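Long-range contact in cortical-lytic enzyme (Bacillus cereus, PDB 4S3J), which hydrolyses partially degraded spore cortex peptidoglycan during germination as an N-acetylglucosaminidase, recognising muramic acid delta-lactam: residues P314-G326 and Q400-F414. Sequence-based numbering, arbitrary orientation.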
loop_
_atom_site.group_PDB
_atom_site.type_symbol
_atom_site.label_atom_id
_atom_site.label_comp_id
_atom_site.label_asym_id
_atom_site.label_seq_id
_atom_site.Cartn_x
_atom_site.Cartn_y
_atom_site.Cartn_z
ATOM N N PRO A 314 -11.722 0.902 -16.818
ATOM C CA PRO A 314 -10.957 2.153 -16.969
ATOM C C PRO A 314 -9.822 2.288 -15.950
ATOM O O PRO A 314 -10.013 1.979 -14.775
ATOM C CB PRO A 314 -12.003 3.250 -16.752
ATOM C CG PRO A 314 -13.324 2.596 -16.950
ATOM C CD PRO A 314 -13.153 1.146 -16.569
ATOM N N PRO A 315 -8.645 2.756 -16.387
ATOM C CA PRO A 315 -7.499 2.807 -15.475
ATOM C C PRO A 315 -7.705 3.661 -14.224
ATOM O O PRO A 315 -7.168 3.312 -13.170
ATOM C CB PRO A 315 -6.385 3.424 -16.336
ATOM C CG PRO A 315 -6.796 3.211 -17.729
ATOM C CD PRO A 315 -8.289 3.196 -17.748
ATOM N N GLN A 316 -8.479 4.741 -14.335
ATOM C CA GLN A 316 -8.693 5.653 -13.205
ATOM C C GLN A 316 -9.434 4.986 -12.048
ATOM O O GLN A 316 -9.390 5.471 -10.914
ATOM C CB GLN A 316 -9.482 6.889 -13.642
ATOM C CG GLN A 316 -10.830 6.592 -14.265
ATOM C CD GLN A 316 -10.775 6.451 -15.776
ATOM O OE1 GLN A 316 -9.860 5.839 -16.329
ATOM N NE2 GLN A 316 -11.770 7.007 -16.450
ATOM N N LYS A 317 -10.146 3.899 -12.328
ATOM C CA LYS A 317 -10.878 3.199 -11.287
ATOM C C LYS A 317 -9.995 2.264 -10.458
ATOM O O LYS A 317 -10.448 1.708 -9.465
ATOM C CB LYS A 317 -12.026 2.389 -11.880
ATOM C CG LYS A 317 -13.104 3.233 -12.471
ATOM C CD LYS A 317 -14.387 2.428 -12.669
ATOM C CE LYS A 317 -15.509 3.304 -13.247
ATOM N NZ LYS A 317 -16.826 2.611 -13.312
ATOM N N ILE A 318 -8.749 2.077 -10.881
ATOM C CA ILE A 318 -7.888 1.077 -10.246
ATOM C C ILE A 318 -7.043 1.659 -9.106
ATOM O O ILE A 318 -6.250 2.594 -9.316
ATOM C CB ILE A 318 -6.954 0.408 -11.281
ATOM C CG1 ILE A 318 -7.779 -0.313 -12.343
ATOM C CG2 ILE A 318 -6.000 -0.580 -10.579
ATOM C CD1 ILE A 318 -6.999 -0.747 -13.575
ATOM N N MET A 319 -7.225 1.093 -7.912
ATOM C CA MET A 319 -6.366 1.371 -6.766
ATOM C C MET A 319 -5.485 0.160 -6.537
ATOM O O MET A 319 -5.981 -0.934 -6.277
ATOM C CB MET A 319 -7.174 1.687 -5.504
ATOM C CG MET A 319 -8.218 2.790 -5.654
ATOM S SD MET A 319 -7.462 4.419 -5.909
ATOM C CE MET A 319 -8.723 5.216 -6.918
ATOM N N MET A 320 -4.179 0.362 -6.663
ATOM C CA MET A 320 -3.192 -0.697 -6.459
ATOM C C MET A 320 -2.985 -0.978 -4.977
ATOM O O MET A 320 -2.564 -0.095 -4.222
ATOM C CB MET A 320 -1.853 -0.295 -7.103
ATOM C CG MET A 320 -0.736 -1.338 -6.953
ATOM S SD MET A 320 0.857 -0.693 -7.522
ATOM C CE MET A 320 1.262 0.416 -6.181
ATOM N N GLY A 321 -3.262 -2.207 -4.557
ATOM C CA GLY A 321 -2.988 -2.612 -3.187
ATOM C C GLY A 321 -1.501 -2.648 -2.913
ATOM O O GLY A 321 -0.719 -3.089 -3.753
ATOM N N GLN A 322 -1.103 -2.127 -1.751
ATOM C CA GLN A 322 0.297 -2.116 -1.352
ATOM C C GLN A 322 0.457 -2.490 0.112
ATOM O O GLN A 322 -0.073 -1.819 0.984
ATOM C CB GLN A 322 0.899 -0.738 -1.596
ATOM C CG GLN A 322 2.369 -0.637 -1.214
ATOM C CD GLN A 322 3.254 -1.556 -2.053
ATOM O OE1 GLN A 322 3.160 -1.579 -3.284
ATOM N NE2 GLN A 322 4.113 -2.324 -1.383
ATOM N N ASN A 323 1.239 -3.532 0.366
ATOM C CA ASN A 323 1.591 -3.933 1.720
ATOM C C ASN A 323 2.594 -2.965 2.323
ATOM O O ASN A 323 3.510 -2.500 1.623
ATOM C CB ASN A 323 2.188 -5.345 1.711
ATOM C CG ASN A 323 3.369 -5.458 0.770
ATOM O OD1 ASN A 323 3.211 -5.346 -0.461
ATOM N ND2 ASN A 323 4.571 -5.617 1.328
ATOM N N LEU A 324 2.437 -2.676 3.609
ATOM C CA LEU A 324 3.476 -1.951 4.342
ATOM C C LEU A 324 4.333 -2.921 5.172
ATOM O O LEU A 324 5.423 -2.551 5.647
ATOM C CB LEU A 324 2.841 -0.875 5.232
ATOM C CG LEU A 324 2.222 0.312 4.472
ATOM C CD1 LEU A 324 1.473 1.217 5.455
ATOM C CD2 LEU A 324 3.293 1.078 3.757
ATOM N N TYR A 325 3.862 -4.158 5.310
ATOM C CA TYR A 325 4.552 -5.175 6.097
ATOM C C TYR A 325 5.522 -6.003 5.264
ATOM O O TYR A 325 5.363 -6.140 4.046
ATOM C CB TYR A 325 3.527 -6.122 6.752
ATOM C CG TYR A 325 2.593 -6.744 5.727
ATOM C CD1 TYR A 325 1.416 -6.096 5.337
ATOM C CD2 TYR A 325 2.889 -7.971 5.125
ATOM C CE1 TYR A 325 0.582 -6.644 4.381
ATOM C CE2 TYR A 325 2.038 -8.528 4.167
ATOM C CZ TYR A 325 0.895 -7.858 3.807
ATOM O OH TYR A 325 0.080 -8.387 2.854
ATOM N N GLY A 326 6.525 -6.563 5.946
ATOM C CA GLY A 326 7.322 -7.648 5.416
ATOM C C GLY A 326 7.109 -8.856 6.318
ATOM O O GLY A 326 6.274 -8.807 7.238
ATOM N N GLN A 400 1.468 3.228 -15.709
ATOM C CA GLN A 400 0.206 2.547 -16.018
ATOM C C GLN A 400 -0.994 3.487 -15.977
ATOM O O GLN A 400 -2.070 3.144 -16.478
ATOM C CB GLN A 400 -0.008 1.379 -15.052
ATOM C CG GLN A 400 1.017 0.282 -15.201
ATOM C CD GLN A 400 0.910 -0.424 -16.538
ATOM O OE1 GLN A 400 -0.188 -0.632 -17.053
ATOM N NE2 GLN A 400 2.048 -0.778 -17.114
ATOM N N GLY A 401 -0.820 4.672 -15.399
ATOM C CA GLY A 401 -1.877 5.665 -15.374
ATOM C C GLY A 401 -3.082 5.308 -14.508
ATOM O O GLY A 401 -4.202 5.700 -14.814
ATOM N N ILE A 402 -2.876 4.571 -13.423
ATOM C CA ILE A 402 -4.010 4.141 -12.605
ATOM C C ILE A 402 -4.392 5.200 -11.557
ATOM O O ILE A 402 -3.711 6.206 -11.396
ATOM C CB ILE A 402 -3.727 2.813 -11.933
ATOM C CG1 ILE A 402 -2.481 2.924 -11.072
ATOM C CG2 ILE A 402 -3.525 1.706 -12.979
ATOM C CD1 ILE A 402 -2.399 1.798 -10.057
ATOM N N GLY A 403 -5.516 4.993 -10.884
ATOM C CA GLY A 403 -6.073 6.017 -10.024
ATOM C C GLY A 403 -5.362 6.271 -8.714
ATOM O O GLY A 403 -5.316 7.406 -8.233
ATOM N N GLY A 404 -4.830 5.224 -8.098
ATOM C CA GLY A 404 -4.309 5.402 -6.767
ATOM C C GLY A 404 -3.692 4.172 -6.153
ATOM O O GLY A 404 -3.372 3.204 -6.838
ATOM N N ILE A 405 -3.496 4.255 -4.841
ATOM C CA ILE A 405 -2.799 3.235 -4.074
ATOM C C ILE A 405 -3.555 3.019 -2.755
ATOM O O ILE A 405 -4.070 3.963 -2.157
ATOM C CB ILE A 405 -1.313 3.654 -3.833
ATOM C CG1 ILE A 405 -0.527 2.571 -3.095
ATOM C CG2 ILE A 405 -1.236 4.957 -3.079
ATOM C CD1 ILE A 405 0.964 2.827 -3.127
ATOM N N SER A 406 -3.633 1.765 -2.315
ATOM C CA SER A 406 -4.331 1.398 -1.101
ATOM C C SER A 406 -3.411 0.616 -0.178
ATOM O O SER A 406 -2.960 -0.466 -0.521
ATOM C CB SER A 406 -5.581 0.573 -1.454
ATOM O OG SER A 406 -6.284 0.162 -0.301
ATOM N N TYR A 407 -3.157 1.170 1.000
ATOM C CA TYR A 407 -2.169 0.608 1.920
ATOM C C TYR A 407 -2.765 -0.310 2.988
ATOM O O TYR A 407 -3.681 0.087 3.707
ATOM C CB TYR A 407 -1.444 1.732 2.611
ATOM C CG TYR A 407 -0.501 2.536 1.751
ATOM C CD1 TYR A 407 0.763 2.035 1.406
ATOM C CD2 TYR A 407 -0.830 3.805 1.316
ATOM C CE1 TYR A 407 1.654 2.792 0.645
ATOM C CE2 TYR A 407 0.065 4.577 0.551
ATOM C CZ TYR A 407 1.300 4.062 0.218
ATOM O OH TYR A 407 2.229 4.796 -0.513
ATOM N N TRP A 408 -2.198 -1.511 3.121
ATOM C CA TRP A 408 -2.487 -2.425 4.229
ATOM C C TRP A 408 -1.202 -2.561 5.061
ATOM O O TRP A 408 -0.241 -3.186 4.588
ATOM C CB TRP A 408 -2.924 -3.807 3.740
ATOM C CG TRP A 408 -3.418 -4.667 4.880
ATOM C CD1 TRP A 408 -2.664 -5.418 5.730
ATOM C CD2 TRP A 408 -4.770 -4.824 5.305
ATOM N NE1 TRP A 408 -3.467 -6.051 6.654
ATOM C CE2 TRP A 408 -4.764 -5.690 6.417
ATOM C CE3 TRP A 408 -5.989 -4.310 4.862
ATOM C CZ2 TRP A 408 -5.925 -6.064 7.085
ATOM C CZ3 TRP A 408 -7.142 -4.682 5.532
ATOM C CH2 TRP A 408 -7.098 -5.545 6.630
ATOM N N LYS A 409 -1.129 -2.016 6.273
ATOM C CA LYS A 409 -2.185 -1.319 7.004
ATOM C C LYS A 409 -1.511 -0.355 7.975
ATOM O O LYS A 409 -0.299 -0.433 8.195
ATOM C CB LYS A 409 -3.090 -2.298 7.780
ATOM C CG LYS A 409 -2.327 -3.176 8.784
ATOM C CD LYS A 409 -3.291 -3.995 9.673
ATOM C CE LYS A 409 -2.535 -4.967 10.554
ATOM N NZ LYS A 409 -3.427 -5.665 11.537
ATOM N N ILE A 410 -2.300 0.531 8.566
ATOM C CA ILE A 410 -1.833 1.456 9.593
ATOM C C ILE A 410 -1.297 0.666 10.787
ATOM O O ILE A 410 -1.848 -0.359 11.164
ATOM C CB ILE A 410 -2.987 2.409 10.001
ATOM C CG1 ILE A 410 -3.345 3.319 8.827
ATOM C CG2 ILE A 410 -2.621 3.242 11.251
ATOM C CD1 ILE A 410 -4.651 4.069 8.999
ATOM N N GLY A 411 -0.182 1.131 11.360
ATOM C CA GLY A 411 0.406 0.505 12.531
ATOM C C GLY A 411 1.721 -0.200 12.261
ATOM O O GLY A 411 2.201 -0.981 13.103
ATOM N N LEU A 412 2.281 0.078 11.084
ATOM C CA LEU A 412 3.542 -0.504 10.620
ATOM C C LEU A 412 4.493 0.615 10.190
ATOM O O LEU A 412 4.474 1.036 9.019
ATOM C CB LEU A 412 3.261 -1.448 9.452
ATOM C CG LEU A 412 2.489 -2.723 9.825
ATOM C CD1 LEU A 412 1.727 -3.263 8.625
ATOM C CD2 LEU A 412 3.473 -3.777 10.335
ATOM N N PRO A 413 5.263 1.166 11.139
ATOM C CA PRO A 413 6.092 2.351 10.889
ATOM C C PRO A 413 6.962 2.228 9.634
ATOM O O PRO A 413 7.653 1.218 9.428
ATOM C CB PRO A 413 6.960 2.450 12.136
ATOM C CG PRO A 413 6.133 1.824 13.224
ATOM C CD PRO A 413 5.302 0.755 12.549
ATOM N N PHE A 414 6.929 3.297 8.832
ATOM C CA PHE A 414 7.591 3.372 7.538
ATOM C C PHE A 414 7.510 4.836 7.086
ATOM O O PHE A 414 6.785 5.191 6.147
ATOM C CB PHE A 414 6.920 2.398 6.557
ATOM C CG PHE A 414 7.589 2.264 5.208
ATOM C CD1 PHE A 414 8.744 2.962 4.865
ATOM C CD2 PHE A 414 7.032 1.412 4.270
ATOM C CE1 PHE A 414 9.307 2.806 3.584
ATOM C CE2 PHE A 414 7.582 1.253 3.011
ATOM C CZ PHE A 414 8.722 1.945 2.664
HETATM O O HOH W 1 6.129 -0.783 7.472
#
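P315 rests CB 3.5 Å from G401 O, where positive phi after a helix suits glycine. Q316 O lies 3.5 Å from G403 CA, close quarters that again suit a glycine. I318 O accepts hydrogen bonds from G404 N and, weakly, from G403 N. From here strands 318-323 and 404-408 run parallel. M319 bends at chi2 (-68°) and lays SD 3.4 Å from G404 CA, where the bare CA of a glycine lets the sulfur come close. On the other face M320 and I405 lie side by side, flexible and branched apolar chains, M320 also reaching M397. Hydrogen bonds run from M320 N to G404 O, S406 N to M320 O, Q322 N to S406 O (2.8 Å), W408 N to Q322 O and L324 N to W408 O. L324's branched end fits between two rings, CD2 3.6 Å from Y407 CD1 and 3.8 Å from F414 CD2; a water bridges L324 O and L412 O. Y325 sets an apolar rim against W408's, planes at 89°, while its hydroxyl hydrogen-bonds to D285. The W408-K409 peptide is cis, consistent with the substrate-lining tryptophan ending the last barrel strand in family 18 glycosidases; E220, the probable proton donor, is about 8 Å from W408 between side chains. In this TIM barrel, strands 278-281 and 104-111 flank the pair, and helix 387-400 covers M320, Q322 and Y407.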